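Local atomic coordinates of putative uncharacterized protein (Mycobacterium abscessus, PDB entry 3RR6), a protein that is of unknown function but belongs to the fumarylacetoacetate hydrolase family, and so probably binds a metal ion and may act as an isomerase or hydrolase. Residues E188-N194 / D244-I250; I99-G103 / T255-P259; E114-E118 / G236-I240. One frame throughout, in Å; residues are numbered along the deposited sequence.

Interaction 1 of 3, residues E188-N194 / D244-I250; sequences EIRTEVN and DTVSVTI. With PEG (di(hydroxyethyl)ether), chain F.
Thr249 lies over one face of the guanidinium of Arg190: its CB sits toward the rim, and its CG2 comes 3.8 Å from Arg190 NH1. Arg190 CG, set between the backbone N and carbonyl carbon (chi1 89°), starts an extended chain running alongside Thr249. Two carboxylates of the same strand hold the guanidinium at its edge in a salt-bridge network. Glu192 OE2 takes a straight salt bridge from Arg190 NE at 2.9 Å, while Glu188 OE2 makes a weak one with NH1; Glu188 OE1 turns to Arg200. In the backbone, Arg190 and Thr249 form an antiparallel hydrogen-bonded pair, Arg190 N to Thr249 O at 2.9 Å and Thr249 N to Arg190 O at 2.8 Å. Asn194 OD1 closes the ladder in place of a main-chain carbonyl, accepting Thr245 N at 2.9 Å. Its ND2 reaches Asp244 OD1 at 3.0 Å from above the carboxylate, the two planes 74° apart; Asp244 OD2 accepts from Val241 N. On the other face Ile189 and Thr191 lie beside Ile250 and Val248, and Val193 slants across Val246, facing strands 115-125 and 141-152. Strand 196-202 flanks 188-193, and strand 254-261 flanks 245-250, with Thr255 bonding the Thr249 hydroxyl.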
loop_
_atom_site.group_PDB
_atom_site.type_symbol
_atom_site.label_atom_id
_atom_site.label_comp_id
_atom_site.label_asym_id
_atom_site.label_seq_id
_atom_site.Cartn_x
_atom_site.Cartn_y
_atom_site.Cartn_z
ATOM N N GLU A 188 9.697 7.428 8.033
ATOM C CA GLU A 188 10.032 8.064 6.751
ATOM C C GLU A 188 9.417 7.308 5.589
ATOM O O GLU A 188 9.423 6.067 5.561
ATOM C CB GLU A 188 11.547 8.167 6.516
ATOM C CG GLU A 188 11.869 9.023 5.277
ATOM C CD GLU A 188 13.330 9.018 4.857
ATOM O OE1 GLU A 188 14.038 9.955 5.246
ATOM O OE2 GLU A 188 13.743 8.105 4.100
ATOM N N ILE A 189 8.892 8.063 4.627
ATOM C CA ILE A 189 8.398 7.518 3.371
ATOM C C ILE A 189 9.072 8.285 2.241
ATOM O O ILE A 189 9.150 9.515 2.288
ATOM C CB ILE A 189 6.842 7.594 3.278
ATOM C CG1 ILE A 189 6.354 7.094 1.917
ATOM C CG2 ILE A 189 6.321 9.013 3.552
ATOM C CD1 ILE A 189 4.865 6.820 1.894
ATOM N N ARG A 190 9.591 7.571 1.245
ATOM C CA ARG A 190 10.216 8.257 0.118
ATOM C C ARG A 190 9.973 7.532 -1.195
ATOM O O ARG A 190 9.861 6.303 -1.226
ATOM C CB ARG A 190 11.708 8.491 0.381
ATOM C CG ARG A 190 12.629 7.411 -0.050
ATOM C CD ARG A 190 14.082 7.895 -0.042
ATOM N NE ARG A 190 14.943 6.774 -0.372
ATOM C CZ ARG A 190 15.349 5.844 0.490
ATOM N NH1 ARG A 190 15.014 5.897 1.773
ATOM N NH2 ARG A 190 16.122 4.861 0.060
ATOM N N THR A 191 9.869 8.298 -2.275
ATOM C CA THR A 191 9.652 7.738 -3.607
ATOM C C THR A 191 10.798 8.159 -4.502
ATOM O O THR A 191 11.168 9.341 -4.507
ATOM C CB THR A 191 8.347 8.251 -4.218
ATOM O OG1 THR A 191 7.260 7.916 -3.352
ATOM C CG2 THR A 191 8.109 7.642 -5.606
ATOM N N GLU A 192 11.359 7.194 -5.231
ATOM C CA GLU A 192 12.439 7.453 -6.184
ATOM C C GLU A 192 12.034 7.016 -7.585
ATOM O O GLU A 192 11.378 5.996 -7.759
ATOM C CB GLU A 192 13.732 6.729 -5.770
ATOM C CG GLU A 192 14.304 7.157 -4.440
ATOM C CD GLU A 192 15.606 6.443 -4.080
ATOM O OE1 GLU A 192 16.121 5.656 -4.910
ATOM O OE2 GLU A 192 16.124 6.690 -2.966
ATOM N N VAL A 193 12.431 7.797 -8.582
ATOM C CA VAL A 193 12.285 7.413 -9.983
ATOM C C VAL A 193 13.690 7.419 -10.576
ATOM O O VAL A 193 14.371 8.449 -10.573
ATOM C CB VAL A 193 11.367 8.369 -10.750
ATOM C CG1 VAL A 193 11.336 8.025 -12.250
ATOM C CG2 VAL A 193 9.962 8.351 -10.162
ATOM N N ASN A 194 14.127 6.253 -11.042
ATOM C CA ASN A 194 15.484 6.088 -11.587
ATOM C C ASN A 194 16.560 6.605 -10.622
ATOM O O ASN A 194 17.538 7.226 -11.040
ATOM C CB ASN A 194 15.586 6.763 -12.953
ATOM C CG ASN A 194 14.531 6.289 -13.912
ATOM O OD1 ASN A 194 14.115 5.126 -13.863
ATOM N ND2 ASN A 194 14.073 7.187 -14.783
ATOM N N ASP A 244 11.036 3.793 -17.024
ATOM C CA ASP A 244 11.369 4.197 -15.652
ATOM C C ASP A 244 11.319 3.009 -14.696
ATOM O O ASP A 244 10.691 1.995 -14.990
ATOM C CB ASP A 244 10.373 5.234 -15.113
ATOM C CG ASP A 244 10.570 6.627 -15.680
ATOM O OD1 ASP A 244 11.584 6.904 -16.360
ATOM O OD2 ASP A 244 9.680 7.465 -15.422
ATOM N N THR A 245 12.004 3.144 -13.561
ATOM C CA THR A 245 11.762 2.295 -12.391
ATOM C C THR A 245 11.363 3.222 -11.259
ATOM O O THR A 245 12.032 4.223 -11.018
ATOM C CB THR A 245 12.995 1.471 -11.992
ATOM O OG1 THR A 245 13.266 0.519 -13.028
ATOM C CG2 THR A 245 12.754 0.715 -10.685
ATOM N N VAL A 246 10.259 2.899 -10.594
ATOM C CA VAL A 246 9.766 3.703 -9.483
ATOM C C VAL A 246 9.759 2.847 -8.228
ATOM O O VAL A 246 9.266 1.710 -8.239
ATOM C CB VAL A 246 8.375 4.328 -9.773
ATOM C CG1 VAL A 246 7.345 3.276 -10.156
ATOM C CG2 VAL A 246 7.885 5.173 -8.587
ATOM N N SER A 247 10.332 3.383 -7.154
ATOM C CA SER A 247 10.365 2.671 -5.895
ATOM C C SER A 247 9.853 3.546 -4.770
ATOM O O SER A 247 9.995 4.771 -4.796
ATOM C CB SER A 247 11.775 2.189 -5.578
ATOM O OG SER A 247 12.633 3.260 -5.248
ATOM N N VAL A 248 9.228 2.900 -3.796
ATOM C CA VAL A 248 8.726 3.561 -2.611
ATOM C C VAL A 248 9.326 2.832 -1.426
ATOM O O VAL A 248 9.222 1.612 -1.329
ATOM C CB VAL A 248 7.181 3.519 -2.536
ATOM C CG1 VAL A 248 6.678 4.301 -1.332
ATOM C CG2 VAL A 248 6.547 4.070 -3.836
ATOM N N THR A 249 9.966 3.582 -0.537
ATOM C CA THR A 249 10.644 3.010 0.621
ATOM C C THR A 249 10.000 3.574 1.890
ATOM O O THR A 249 9.792 4.784 2.018
ATOM C CB THR A 249 12.160 3.320 0.586
ATOM O OG1 THR A 249 12.732 2.759 -0.609
ATOM C CG2 THR A 249 12.867 2.770 1.822
ATOM N N ILE A 250 9.655 2.691 2.822
ATOM C CA ILE A 250 9.123 3.120 4.112
ATOM C C ILE A 250 9.968 2.536 5.233
ATOM O O ILE A 250 10.224 1.329 5.283
ATOM C CB ILE A 250 7.626 2.743 4.296
ATOM C CG1 ILE A 250 6.781 3.428 3.221
ATOM C CG2 ILE A 250 7.128 3.152 5.700
ATOM C CD1 ILE A 250 5.276 3.184 3.328
HETATM C C1 PEG F . 14.662 2.091 -15.391
HETATM O O1 PEG F . 15.549 2.482 -14.331
HETATM C C2 PEG F . 14.505 0.578 -15.567
HETATM O O2 PEG F . 13.115 0.196 -15.637
HETATM C C3 PEG F . 12.698 -0.566 -16.773
HETATM C C4 PEG F . 11.255 -0.171 -17.072
HETATM O O4 PEG F . 10.702 -0.834 -18.203
HETATM O O HOH W 1 12.241 5.866 3.731
HETATM O O HOH W 2 15.219 3.048 -6.388
#

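Interaction 2 of 3, residues I99-G103 / T255-P259; sequences IIGPG and TLSNP. With EDO (1,2-ethanediol), chain C.
Residues 100-103 run at 78° to 256-259 as the chain leaves strand 99-100 in a turn, touching the other strand at one main-chain hydrogen bond, Gly103 N to Ser257 O, 2.9 Å. The donor sits nearly in line with the Ser257 carbonyl. The carbonyl oxygen of the same glycine rests against the Pro259 ring, 3.3 Å from CD.

Asn258 is the side chain that does the gripping. With its amide turned across the CB-CG bond (chi2 88°), ND2 points at the turn. Its principal acceptor is Leu104 O; the second is Gly101 O at 3.1 Å, through a bent bond with an N-H...O angle of 138°. Gly101 O lies close to the amide plane, whereas the donor is tilted out of the carbonyl plane of Gly101. One amide thus ties carbonyls on both sides of Pro102-Gly103. Ile100 crosses the amide at a slant, CD1 3.7 Å from Asn258 ND2.

Pro102 meets Leu256, the two side chains crossing at about a right angle. The leucine touches with one branch, CD1 reaching Pro102 CG at 4.1 Å and Pro102 CA at 4.0 Å. At the start of the strand, Thr255 N donates to O1 of an ethanediol, probably from the crystallisation liquor, at 2.9 Å.

Pro173 of strand 172-179 packs on Ile100, Leu256 and Asn258 together, and Ile106 covers Ile100 and Asn258. The turn therefore joins strand 172-179, which pairs with 99-100, to the five-stranded sheet. With no strand ladder here, a buried side-chain amide and one main-chain bond together tie residues 101-103 to the strand, backed by modest apolar contact through Pro102.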
loop_
_atom_site.group_PDB
_atom_site.type_symbol
_atom_site.label_atom_id
_atom_site.label_comp_id
_atom_site.label_asym_id
_atom_site.label_seq_id
_atom_site.Cartn_x
_atom_site.Cartn_y
_atom_site.Cartn_z
ATOM N N ILE A 99 -4.075 -4.538 -8.323
ATOM C CA ILE A 99 -2.940 -4.888 -7.481
ATOM C C ILE A 99 -1.902 -5.683 -8.279
ATOM O O ILE A 99 -2.251 -6.582 -9.059
ATOM C CB ILE A 99 -3.387 -5.686 -6.234
ATOM C CG1 ILE A 99 -4.274 -4.818 -5.345
ATOM C CG2 ILE A 99 -2.169 -6.168 -5.435
ATOM C CD1 ILE A 99 -4.993 -5.557 -4.222
ATOM N N ILE A 100 -0.637 -5.297 -8.108
ATOM C CA ILE A 100 0.518 -6.099 -8.535
ATOM C C ILE A 100 1.550 -6.097 -7.409
ATOM O O ILE A 100 1.581 -5.184 -6.585
ATOM C CB ILE A 100 1.173 -5.600 -9.852
ATOM C CG1 ILE A 100 1.557 -4.119 -9.768
ATOM C CG2 ILE A 100 0.247 -5.858 -11.048
ATOM C CD1 ILE A 100 2.478 -3.653 -10.937
ATOM N N GLY A 101 2.386 -7.130 -7.377
ATOM C CA GLY A 101 3.454 -7.224 -6.392
ATOM C C GLY A 101 4.753 -6.582 -6.848
ATOM O O GLY A 101 4.828 -6.016 -7.942
ATOM N N PRO A 102 5.800 -6.683 -6.009
ATOM C CA PRO A 102 7.125 -6.165 -6.346
ATOM C C PRO A 102 7.661 -6.698 -7.663
ATOM O O PRO A 102 7.502 -7.879 -7.979
ATOM C CB PRO A 102 8.006 -6.665 -5.203
ATOM C CG PRO A 102 7.089 -6.928 -4.095
ATOM C CD PRO A 102 5.780 -7.336 -4.690
ATOM N N GLY A 103 8.291 -5.824 -8.436
ATOM C CA GLY A 103 9.021 -6.248 -9.619
ATOM C C GLY A 103 8.233 -6.398 -10.899
ATOM O O GLY A 103 8.825 -6.398 -11.985
ATOM N N THR A 255 11.415 -1.721 0.703
ATOM C CA THR A 255 11.266 -1.012 -0.567
ATOM C C THR A 255 10.369 -1.803 -1.516
ATOM O O THR A 255 10.538 -3.017 -1.695
ATOM C CB THR A 255 12.637 -0.764 -1.238
ATOM O OG1 THR A 255 13.442 0.055 -0.380
ATOM C CG2 THR A 255 12.476 -0.077 -2.608
ATOM N N LEU A 256 9.417 -1.096 -2.110
ATOM C CA LEU A 256 8.554 -1.608 -3.165
ATOM C C LEU A 256 8.992 -0.977 -4.476
ATOM O O LEU A 256 8.848 0.224 -4.655
ATOM C CB LEU A 256 7.101 -1.217 -2.868
ATOM C CG LEU A 256 6.035 -1.507 -3.925
ATOM C CD1 LEU A 256 5.906 -3.011 -4.188
ATOM C CD2 LEU A 256 4.687 -0.900 -3.504
ATOM N N SER A 257 9.501 -1.788 -5.398
ATOM C CA SER A 257 10.028 -1.281 -6.664
ATOM C C SER A 257 9.342 -1.943 -7.844
ATOM O O SER A 257 9.127 -3.159 -7.828
ATOM C CB SER A 257 11.527 -1.558 -6.740
ATOM O OG SER A 257 12.080 -0.997 -7.923
ATOM N N ASN A 258 9.022 -1.145 -8.864
ATOM C CA ASN A 258 8.401 -1.642 -10.092
ATOM C C ASN A 258 8.948 -0.943 -11.328
ATOM O O ASN A 258 9.063 0.280 -11.345
ATOM C CB ASN A 258 6.884 -1.412 -10.060
ATOM C CG ASN A 258 6.207 -2.109 -8.908
ATOM O OD1 ASN A 258 6.094 -1.558 -7.810
ATOM N ND2 ASN A 258 5.749 -3.334 -9.153
ATOM N N PRO A 259 9.260 -1.712 -12.381
ATOM C CA PRO A 259 9.504 -1.088 -13.683
ATOM C C PRO A 259 8.219 -0.530 -14.289
ATOM O O PRO A 259 7.129 -0.917 -13.873
ATOM C CB PRO A 259 10.039 -2.238 -14.530
ATOM C CG PRO A 259 9.554 -3.457 -13.905
ATOM C CD PRO A 259 9.242 -3.182 -12.464
HETATM C C1 EDO C . 12.212 -5.131 0.097
HETATM O O1 EDO C . 12.899 -4.171 0.892
HETATM C C2 EDO C . 13.139 -5.833 -0.880
HETATM O O2 EDO C . 12.411 -6.879 -1.534
#

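Interaction 3 of 3, residues E114-E118 / G236-I240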
loop_
_atom_site.group_PDB
_atom_site.type_symbol
_atom_site.label_atom_id
_atom_site.label_comp_id
_atom_site.label_asym_id
_atom_site.label_seq_id
_atom_site.Cartn_x
_atom_site.Cartn_y
_atom_site.Cartn_z
ATOM N N GLU A 114 -0.822 10.870 -19.174
ATOM C CA GLU A 114 -0.093 11.457 -18.049
ATOM C C GLU A 114 -0.325 10.628 -16.790
ATOM O O GLU A 114 -1.372 10.760 -16.150
ATOM C CB GLU A 114 -0.570 12.889 -17.800
ATOM C CG GLU A 114 0.214 13.621 -16.735
ATOM C CD GLU A 114 -0.234 15.060 -16.529
ATOM O OE1 GLU A 114 0.325 15.717 -15.620
ATOM O OE2 GLU A 114 -1.138 15.539 -17.255
ATOM N N VAL A 115 0.644 9.785 -16.444
ATOM C CA VAL A 115 0.491 8.853 -15.324
ATOM C C VAL A 115 1.489 9.215 -14.227
ATOM O O VAL A 115 2.670 9.409 -14.506
ATOM C CB VAL A 115 0.702 7.398 -15.777
ATOM C CG1 VAL A 115 0.589 6.434 -14.580
ATOM C CG2 VAL A 115 -0.335 7.020 -16.846
ATOM N N HIS A 116 1.005 9.331 -12.988
ATOM C CA HIS A 116 1.834 9.754 -11.858
ATOM C C HIS A 116 1.979 8.688 -10.788
ATOM O O HIS A 116 1.072 7.873 -10.591
ATOM C CB HIS A 116 1.230 11.000 -11.212
ATOM C CG HIS A 116 1.380 12.239 -12.031
ATOM N ND1 HIS A 116 1.203 13.498 -11.504
ATOM C CD2 HIS A 116 1.700 12.419 -13.336
ATOM C CE1 HIS A 116 1.400 14.400 -12.451
ATOM N NE2 HIS A 116 1.705 13.773 -13.571
ATOM N N HIS A 117 3.121 8.712 -10.102
ATOM C CA HIS A 117 3.355 7.908 -8.904
ATOM C C HIS A 117 2.818 8.606 -7.661
ATOM O O HIS A 117 2.870 9.835 -7.555
ATOM C CB HIS A 117 4.864 7.646 -8.695
ATOM C CG HIS A 117 5.706 8.893 -8.619
ATOM N ND1 HIS A 117 5.755 9.703 -7.503
ATOM C CD2 HIS A 117 6.537 9.459 -9.527
ATOM C CE1 HIS A 117 6.572 10.718 -7.733
ATOM N NE2 HIS A 117 7.062 10.594 -8.953
ATOM N N GLU A 118 2.384 7.807 -6.691
ATOM C CA GLU A 118 1.926 8.306 -5.388
ATOM C C GLU A 118 2.300 7.282 -4.318
ATOM O O GLU A 118 1.573 6.317 -4.077
ATOM C CB GLU A 118 0.408 8.570 -5.399
ATOM C CG GLU A 118 -0.002 9.634 -6.430
ATOM C CD GLU A 118 -1.458 10.041 -6.407
ATOM O OE1 GLU A 118 -2.209 9.597 -5.530
ATOM O OE2 GLU A 118 -1.847 10.819 -7.317
ATOM N N GLY A 236 5.406 16.193 -4.169
ATOM C CA GLY A 236 6.427 15.618 -5.051
ATOM C C GLY A 236 5.878 14.580 -6.016
ATOM O O GLY A 236 6.647 13.912 -6.704
ATOM N N VAL A 237 4.556 14.433 -6.048
ATOM C CA VAL A 237 3.872 13.564 -7.013
ATOM C C VAL A 237 4.225 14.054 -8.416
ATOM O O VAL A 237 4.188 15.254 -8.689
ATOM C CB VAL A 237 2.340 13.600 -6.811
ATOM C CG1 VAL A 237 1.617 12.862 -7.919
ATOM C CG2 VAL A 237 1.956 13.007 -5.460
ATOM N N GLY A 238 4.613 13.127 -9.283
ATOM C CA GLY A 238 5.018 13.469 -10.636
ATOM C C GLY A 238 4.955 12.278 -11.561
ATOM O O GLY A 238 4.558 11.190 -11.148
ATOM N N PRO A 239 5.362 12.479 -12.822
ATOM C CA PRO A 239 5.141 11.474 -13.855
ATOM C C PRO A 239 6.070 10.267 -13.818
ATOM O O PRO A 239 7.217 10.361 -13.364
ATOM C CB PRO A 239 5.361 12.264 -15.151
ATOM C CG PRO A 239 6.290 13.322 -14.774
ATOM C CD PRO A 239 5.893 13.730 -13.385
ATOM N N ILE A 240 5.551 9.141 -14.299
ATOM C CA ILE A 240 6.331 7.958 -14.630
ATOM C C ILE A 240 6.086 7.684 -16.112
ATOM O O ILE A 240 4.969 7.894 -16.615
ATOM C CB ILE A 240 5.972 6.729 -13.762
ATOM C CG1 ILE A 240 4.466 6.443 -13.778
ATOM C CG2 ILE A 240 6.444 6.951 -12.343
ATOM C CD1 ILE A 240 4.072 5.125 -13.092
HETATM O O HOH W 3 3.156 9.575 -17.928
#
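The His116 ring has the Gly238-Pro239 peptide over one face, toward the rim. Gly238 CA makes a CH-pi contact there, 4.0 Å from the ring centroid and 15° off the normal. At the edge, near the ring plane, Val237 CG1 lies 3.7 Å from His116 ND1. The His117 ring takes the oxygen of the same glycine over a face, also toward the rim, with Gly238 O 3.1 Å from CD2. Its edge meets a methyl and a carbonyl: Ile240 CG2 is 3.8 Å from CD2, and Gly236 O is 3.4 Å from CE1. With CG between the backbone N and the carbonyl carbon (chi1 56°), the ring comes over Gly238 O.

Gly238 O also accepts His117 N at 3.0 Å, and Ile240 N donates to Val115 O at 2.9 Å. Water 3 extends the pairing by linking Val115 N with Ile240 O. Val115 CG1 packs on Ile240 CG1.

His117 ND1 and NE2 have weak bonds to Gln199 and Arg198, and Arg198 also holds Pro239 O. His117 O, by contrast, is buried against Val237 CG1 at 3.3 Å without a polar partner in the model. In this short antiparallel pairing, then, two main-chain bonds are supplemented by the His116 ring over the Gly238-Pro239 peptide and the His117 ring beside Gly238 O.

Interactions 1 and 2 belong to one sheet: strands 245-250 and 254-261 are neighbours, joined by Val248 O to Leu256 N and by the Thr249-Thr255 hydroxyl pair. Interaction 3 meets interaction 1 through side chains instead, with His117 packing on Thr191, Val193 and Val246. It is the buried contact of the three, in which histidine rings lie against main chain, whereas the other two are partly buried. Interaction 1 is a regular ladder with one charged, partly exposed face; interaction 2 ties a turn to the strand by one main-chain bond and an asparagine amide. Interactions 2 and 3 do not touch, their nearest atoms lying about 7 Å apart, and the segments of interactions 1 and 3 alternate along the chain.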